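Local coordinates for DUF3828 domain-containing protein (Bacteroides thetaiotaomicron, PDB 3KZT) that is of unknown function, comes from a gut bacterium and pairs a long amino-terminal helix with an antiparallel four-stranded sheet, at residues 24-35 and 97-107. Residues are numbered along the deposited sequence; the frame is centred on the assembly and turned at random.
With EDO (1,2-ethanediol), chain C; SO4 (sulfate ion), chain E.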
loop_
_atom_site.group_PDB
_atom_site.type_symbol
_atom_site.label_atom_id
_atom_site.label_comp_id
_atom_site.label_asym_id
_atom_site.label_seq_id
_atom_site.Cartn_x
_atom_site.Cartn_y
_atom_site.Cartn_z
ATOM N N GLU A 24 3.463 -3.473 -21.822
ATOM C CA GLU A 24 4.281 -3.960 -20.686
ATOM C C GLU A 24 4.130 -3.081 -19.446
ATOM O O GLU A 24 4.005 -3.618 -18.331
ATOM C CB GLU A 24 5.752 -4.069 -21.070
ATOM C CG GLU A 24 6.045 -5.272 -21.966
ATOM C CD GLU A 24 7.378 -5.188 -22.684
ATOM O OE1 GLU A 24 8.259 -4.410 -22.259
ATOM O OE2 GLU A 24 7.544 -5.908 -23.677
ATOM N N GLN A 25 4.121 -1.746 -19.637
ATOM C CA GLN A 25 3.905 -0.803 -18.522
ATOM C C GLN A 25 2.512 -0.894 -17.931
ATOM O O GLN A 25 2.362 -0.727 -16.717
ATOM C CB GLN A 25 4.215 0.655 -18.913
ATOM C CG GLN A 25 5.695 0.963 -19.173
ATOM C CD GLN A 25 6.611 0.761 -17.955
ATOM O OE1 GLN A 25 6.160 0.704 -16.804
ATOM N NE2 GLN A 25 7.901 0.642 -18.219
ATOM N N GLU A 26 1.498 -1.145 -18.781
ATOM C CA GLU A 26 0.124 -1.393 -18.314
ATOM C C GLU A 26 0.061 -2.661 -17.453
ATOM O O GLU A 26 -0.567 -2.649 -16.408
ATOM C CB GLU A 26 -0.870 -1.523 -19.494
ATOM C CG GLU A 26 -1.098 -0.222 -20.263
ATOM C CD GLU A 26 -1.978 -0.370 -21.504
ATOM O OE1 GLU A 26 -2.580 -1.452 -21.738
ATOM O OE2 GLU A 26 -2.067 0.611 -22.248
ATOM N N ALA A 27 0.723 -3.736 -17.914
ATOM C CA ALA A 27 0.793 -5.017 -17.181
ATOM C C ALA A 27 1.522 -4.835 -15.853
ATOM O O ALA A 27 1.048 -5.290 -14.826
ATOM C CB ALA A 27 1.496 -6.098 -18.029
ATOM N N ILE A 28 2.673 -4.154 -15.901
ATOM C CA ILE A 28 3.441 -3.798 -14.694
ATOM C C ILE A 28 2.555 -3.026 -13.664
ATOM O O ILE A 28 2.516 -3.403 -12.502
ATOM C CB ILE A 28 4.775 -3.031 -15.073
ATOM C CG1 ILE A 28 5.789 -4.037 -15.645
ATOM C CG2 ILE A 28 5.386 -2.327 -13.862
ATOM C CD1 ILE A 28 6.990 -3.421 -16.285
ATOM N N GLY A 29 1.807 -2.015 -14.139
ATOM C CA GLY A 29 0.861 -1.230 -13.312
ATOM C C GLY A 29 -0.172 -2.081 -12.570
ATOM O O GLY A 29 -0.428 -1.857 -11.396
HETATM N N MSE A 30 -0.751 -3.049 -13.259
HETATM C CA MSE A 30 -1.706 -4.002 -12.631
HETATM C C MSE A 30 -1.030 -4.874 -11.556
HETATM O O MSE A 30 -1.585 -5.057 -10.478
HETATM C CB MSE A 30 -2.344 -4.909 -13.688
HETATM C CG MSE A 30 -3.296 -5.998 -13.105
HETATM SE SE MSE A 30 -2.422 -7.634 -12.487
HETATM C CE MSE A 30 -1.702 -8.203 -14.224
ATOM N N ILE A 31 0.146 -5.424 -11.891
ATOM C CA ILE A 31 0.939 -6.265 -10.971
ATOM C C ILE A 31 1.303 -5.472 -9.698
ATOM O O ILE A 31 1.121 -5.967 -8.598
ATOM C CB ILE A 31 2.221 -6.845 -11.657
ATOM C CG1 ILE A 31 1.838 -7.830 -12.796
ATOM C CG2 ILE A 31 3.089 -7.637 -10.627
ATOM C CD1 ILE A 31 3.001 -8.174 -13.760
ATOM N N GLU A 32 1.792 -4.238 -9.884
ATOM C CA GLU A 32 2.054 -3.300 -8.761
ATOM C C GLU A 32 0.831 -3.063 -7.873
ATOM O O GLU A 32 0.958 -3.068 -6.647
ATOM C CB GLU A 32 2.519 -1.954 -9.287
ATOM C CG GLU A 32 3.959 -1.970 -9.812
ATOM C CD GLU A 32 4.360 -0.686 -10.520
ATOM O OE1 GLU A 32 3.490 0.172 -10.770
ATOM O OE2 GLU A 32 5.568 -0.538 -10.822
ATOM N N ASP A 33 -0.332 -2.846 -8.506
ATOM C CA ASP A 33 -1.621 -2.632 -7.775
ATOM C C ASP A 33 -2.024 -3.844 -6.979
ATOM O O ASP A 33 -2.512 -3.702 -5.858
ATOM C CB ASP A 33 -2.786 -2.308 -8.730
ATOM C CG ASP A 33 -2.637 -0.969 -9.441
ATOM O OD1 ASP A 33 -1.750 -0.160 -9.095
ATOM O OD2 ASP A 33 -3.419 -0.745 -10.373
ATOM N N PHE A 34 -1.876 -5.031 -7.581
ATOM C CA PHE A 34 -2.158 -6.283 -6.871
ATOM C C PHE A 34 -1.303 -6.432 -5.606
ATOM O O PHE A 34 -1.849 -6.657 -4.526
ATOM C CB PHE A 34 -1.961 -7.524 -7.770
ATOM C CG PHE A 34 -1.963 -8.803 -7.006
ATOM C CD1 PHE A 34 -3.072 -9.159 -6.229
ATOM C CD2 PHE A 34 -0.847 -9.654 -7.011
ATOM C CE1 PHE A 34 -3.074 -10.335 -5.481
ATOM C CE2 PHE A 34 -0.851 -10.844 -6.266
ATOM C CZ PHE A 34 -1.961 -11.178 -5.502
ATOM N N TYR A 35 0.020 -6.308 -5.756
ATOM C CA TYR A 35 0.953 -6.481 -4.617
ATOM C C TYR A 35 0.801 -5.445 -3.508
ATOM O O TYR A 35 0.900 -5.794 -2.334
ATOM C CB TYR A 35 2.427 -6.605 -5.084
ATOM C CG TYR A 35 2.780 -8.020 -5.450
ATOM C CD1 TYR A 35 2.511 -8.526 -6.724
ATOM C CD2 TYR A 35 3.351 -8.875 -4.510
ATOM C CE1 TYR A 35 2.809 -9.844 -7.058
ATOM C CE2 TYR A 35 3.657 -10.187 -4.826
ATOM C CZ TYR A 35 3.390 -10.675 -6.104
ATOM O OH TYR A 35 3.688 -11.971 -6.435
ATOM N N VAL A 97 8.688 -4.135 -10.157
ATOM C CA VAL A 97 8.222 -5.097 -11.158
ATOM C C VAL A 97 8.860 -4.757 -12.498
ATOM O O VAL A 97 9.032 -3.578 -12.814
ATOM C CB VAL A 97 6.695 -5.090 -11.307
ATOM C CG1 VAL A 97 6.246 -6.254 -12.226
ATOM C CG2 VAL A 97 6.027 -5.210 -9.938
ATOM N N LYS A 98 9.234 -5.788 -13.268
ATOM C CA LYS A 98 9.795 -5.593 -14.601
ATOM C C LYS A 98 9.456 -6.750 -15.517
ATOM O O LYS A 98 9.178 -7.867 -15.053
ATOM C CB LYS A 98 11.320 -5.371 -14.542
ATOM C CG LYS A 98 12.213 -6.630 -14.365
ATOM C CD LYS A 98 13.683 -6.228 -14.346
ATOM C CE LYS A 98 14.604 -7.418 -14.523
ATOM N NZ LYS A 98 16.027 -6.982 -14.503
ATOM N N HIS A 99 9.512 -6.479 -16.818
ATOM C CA HIS A 99 9.234 -7.474 -17.844
ATOM C C HIS A 99 10.427 -8.416 -18.019
ATOM O O HIS A 99 11.575 -7.964 -17.991
ATOM C CB HIS A 99 8.924 -6.777 -19.162
ATOM C CG HIS A 99 8.605 -7.708 -20.278
ATOM N ND1 HIS A 99 9.378 -7.792 -21.411
ATOM C CD2 HIS A 99 7.607 -8.607 -20.435
ATOM C CE1 HIS A 99 8.861 -8.691 -22.227
ATOM N NE2 HIS A 99 7.785 -9.199 -21.659
ATOM N N LEU A 100 10.137 -9.714 -18.190
ATOM C CA LEU A 100 11.153 -10.730 -18.461
ATOM C C LEU A 100 11.146 -11.016 -19.971
ATOM O O LEU A 100 12.010 -10.523 -20.696
ATOM C CB LEU A 100 10.907 -12.010 -17.610
ATOM C CG LEU A 100 11.115 -11.927 -16.094
ATOM C CD1 LEU A 100 10.718 -13.266 -15.451
ATOM C CD2 LEU A 100 12.560 -11.569 -15.743
ATOM N N ASN A 101 10.138 -11.755 -20.422
ATOM C CA ASN A 101 9.984 -12.129 -21.823
ATOM C C ASN A 101 8.534 -12.552 -22.051
ATOM O O ASN A 101 7.889 -13.073 -21.124
ATOM C CB ASN A 101 10.931 -13.286 -22.183
ATOM C CG ASN A 101 10.649 -14.547 -21.375
ATOM O OD1 ASN A 101 10.780 -14.556 -20.140
ATOM N ND2 ASN A 101 10.241 -15.616 -22.066
ATOM N N ASP A 102 8.029 -12.320 -23.268
ATOM C CA ASP A 102 6.660 -12.673 -23.630
ATOM C C ASP A 102 5.675 -12.047 -22.593
ATOM O O ASP A 102 5.781 -10.848 -22.329
ATOM C CB ASP A 102 6.543 -14.207 -23.802
ATOM C CG ASP A 102 7.538 -14.756 -24.823
ATOM O OD1 ASP A 102 7.572 -14.240 -25.970
ATOM O OD2 ASP A 102 8.282 -15.695 -24.477
ATOM N N ASN A 103 4.795 -12.846 -21.978
ATOM C CA ASN A 103 3.892 -12.360 -20.942
ATOM C C ASN A 103 4.404 -12.580 -19.481
ATOM O O ASN A 103 3.639 -12.375 -18.541
ATOM C CB ASN A 103 2.507 -13.003 -21.138
ATOM C CG ASN A 103 1.871 -12.647 -22.486
ATOM O OD1 ASN A 103 1.999 -11.532 -22.970
ATOM N ND2 ASN A 103 1.156 -13.594 -23.069
ATOM N N TRP A 104 5.686 -12.972 -19.307
ATOM C CA TRP A 104 6.278 -13.171 -17.972
ATOM C C TRP A 104 6.897 -11.867 -17.471
ATOM O O TRP A 104 7.516 -11.125 -18.240
ATOM C CB TRP A 104 7.318 -14.313 -17.956
ATOM C CG TRP A 104 6.671 -15.640 -17.971
ATOM C CD1 TRP A 104 6.376 -16.392 -19.065
ATOM C CD2 TRP A 104 6.181 -16.361 -16.836
ATOM N NE1 TRP A 104 5.746 -17.557 -18.684
ATOM C CE2 TRP A 104 5.616 -17.566 -17.319
ATOM C CE3 TRP A 104 6.175 -16.115 -15.450
ATOM C CZ2 TRP A 104 5.042 -18.527 -16.469
ATOM C CZ3 TRP A 104 5.599 -17.072 -14.599
ATOM C CH2 TRP A 104 5.041 -18.263 -15.117
ATOM N N TYR A 105 6.682 -11.599 -16.181
ATOM C CA TYR A 105 7.192 -10.420 -15.479
ATOM C C TYR A 105 7.813 -10.949 -14.195
ATOM O O TYR A 105 7.510 -12.070 -13.790
ATOM C CB TYR A 105 6.032 -9.425 -15.194
ATOM C CG TYR A 105 5.432 -8.872 -16.468
ATOM C CD1 TYR A 105 4.501 -9.611 -17.197
ATOM C CD2 TYR A 105 5.808 -7.622 -16.961
ATOM C CE1 TYR A 105 3.966 -9.127 -18.388
ATOM C CE2 TYR A 105 5.276 -7.122 -18.152
ATOM C CZ TYR A 105 4.358 -7.876 -18.854
ATOM O OH TYR A 105 3.842 -7.410 -20.021
ATOM N N GLU A 106 8.684 -10.161 -13.579
ATOM C CA GLU A 106 9.370 -10.542 -12.339
ATOM C C GLU A 106 9.002 -9.523 -11.265
ATOM O O GLU A 106 9.186 -8.334 -11.482
ATOM C CB GLU A 106 10.889 -10.550 -12.571
ATOM C CG GLU A 106 11.737 -10.886 -11.335
ATOM C CD GLU A 106 13.207 -10.947 -11.653
ATOM O OE1 GLU A 106 13.675 -12.024 -12.090
ATOM O OE2 GLU A 106 13.906 -9.934 -11.433
ATOM N N VAL A 107 8.483 -10.003 -10.124
ATOM C CA VAL A 107 8.140 -9.157 -8.968
ATOM C C VAL A 107 9.290 -9.266 -7.964
ATOM O O VAL A 107 9.496 -10.338 -7.380
ATOM C CB VAL A 107 6.826 -9.607 -8.301
ATOM C CG1 VAL A 107 6.583 -8.820 -6.995
ATOM C CG2 VAL A 107 5.654 -9.421 -9.268
HETATM C C1 EDO C . -0.204 -8.816 -21.835
HETATM O O1 EDO C . -0.369 -9.757 -22.902
HETATM C C2 EDO C . 0.856 -9.308 -20.859
HETATM O O2 EDO C . 2.168 -9.189 -21.429
HETATM S S SO4 E . 4.865 -19.678 -21.508
HETATM O O1 SO4 E . 3.757 -19.917 -22.429
HETATM O O2 SO4 E . 5.351 -18.303 -21.662
HETATM O O3 SO4 E . 5.950 -20.610 -21.817
HETATM O O4 SO4 E . 4.407 -19.902 -20.138
HETATM O O HOH W 1 8.046 -1.419 -10.435
#
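Ile31 of helix 24-35 meets Val97, Tyr105 and Val107 of a beta hairpin, so that the long helix 13-41 packs on the first two strands of a four-stranded antiparallel sheet. The hairpin closes through a type II' turn from Asn101 to Trp104, with a classic beta bulge at Leu100 and Asn101. Packing is tightest where Ile31 CG2 lies 3.4 Å from Val107 CG2, shorter than a usual van der Waals contact. Ile31 CG1 stands anti to its carbonyl carbon (chi1 -65°), and from there CD1 reaches Tyr105 CB at 3.6 Å. The other Val107 branch, CG1, sits over the centre of the Tyr35 ring, 3.7 Å from the centroid and 8° off the normal, a CH-pi contact; the Tyr35 hydroxyl is hydrogen-bonded to Ile81 O.

Toward the turn the interface becomes polar and partly exposed, and no direct hydrogen bond crosses between the segments. The Glu24 carboxylate stacks on the His99 ring with planes 15° apart, OE2 3.4 Å from CE1, while CD2 of the imidazole lies over a face of Tyr105. His99 spends its NE2-H on Asp102 O at 2.7 Å, in the ring plane. Cutting His99 back to an alanine is likely to leave the Glu24 carboxylate without its stacking surface and Asp102 O without this donor. At the far end, water 1 accepts from Val97 N and donates to Glu32 OE2, linking strand to helix. Beside the turn, Tyr105 OH, 3.3 Å from Ala27 CB, donates to O2 of an ethanediol, probably from the crystallisation liquor, and that O2 donates to Asn103 OD1 at 2.8 Å.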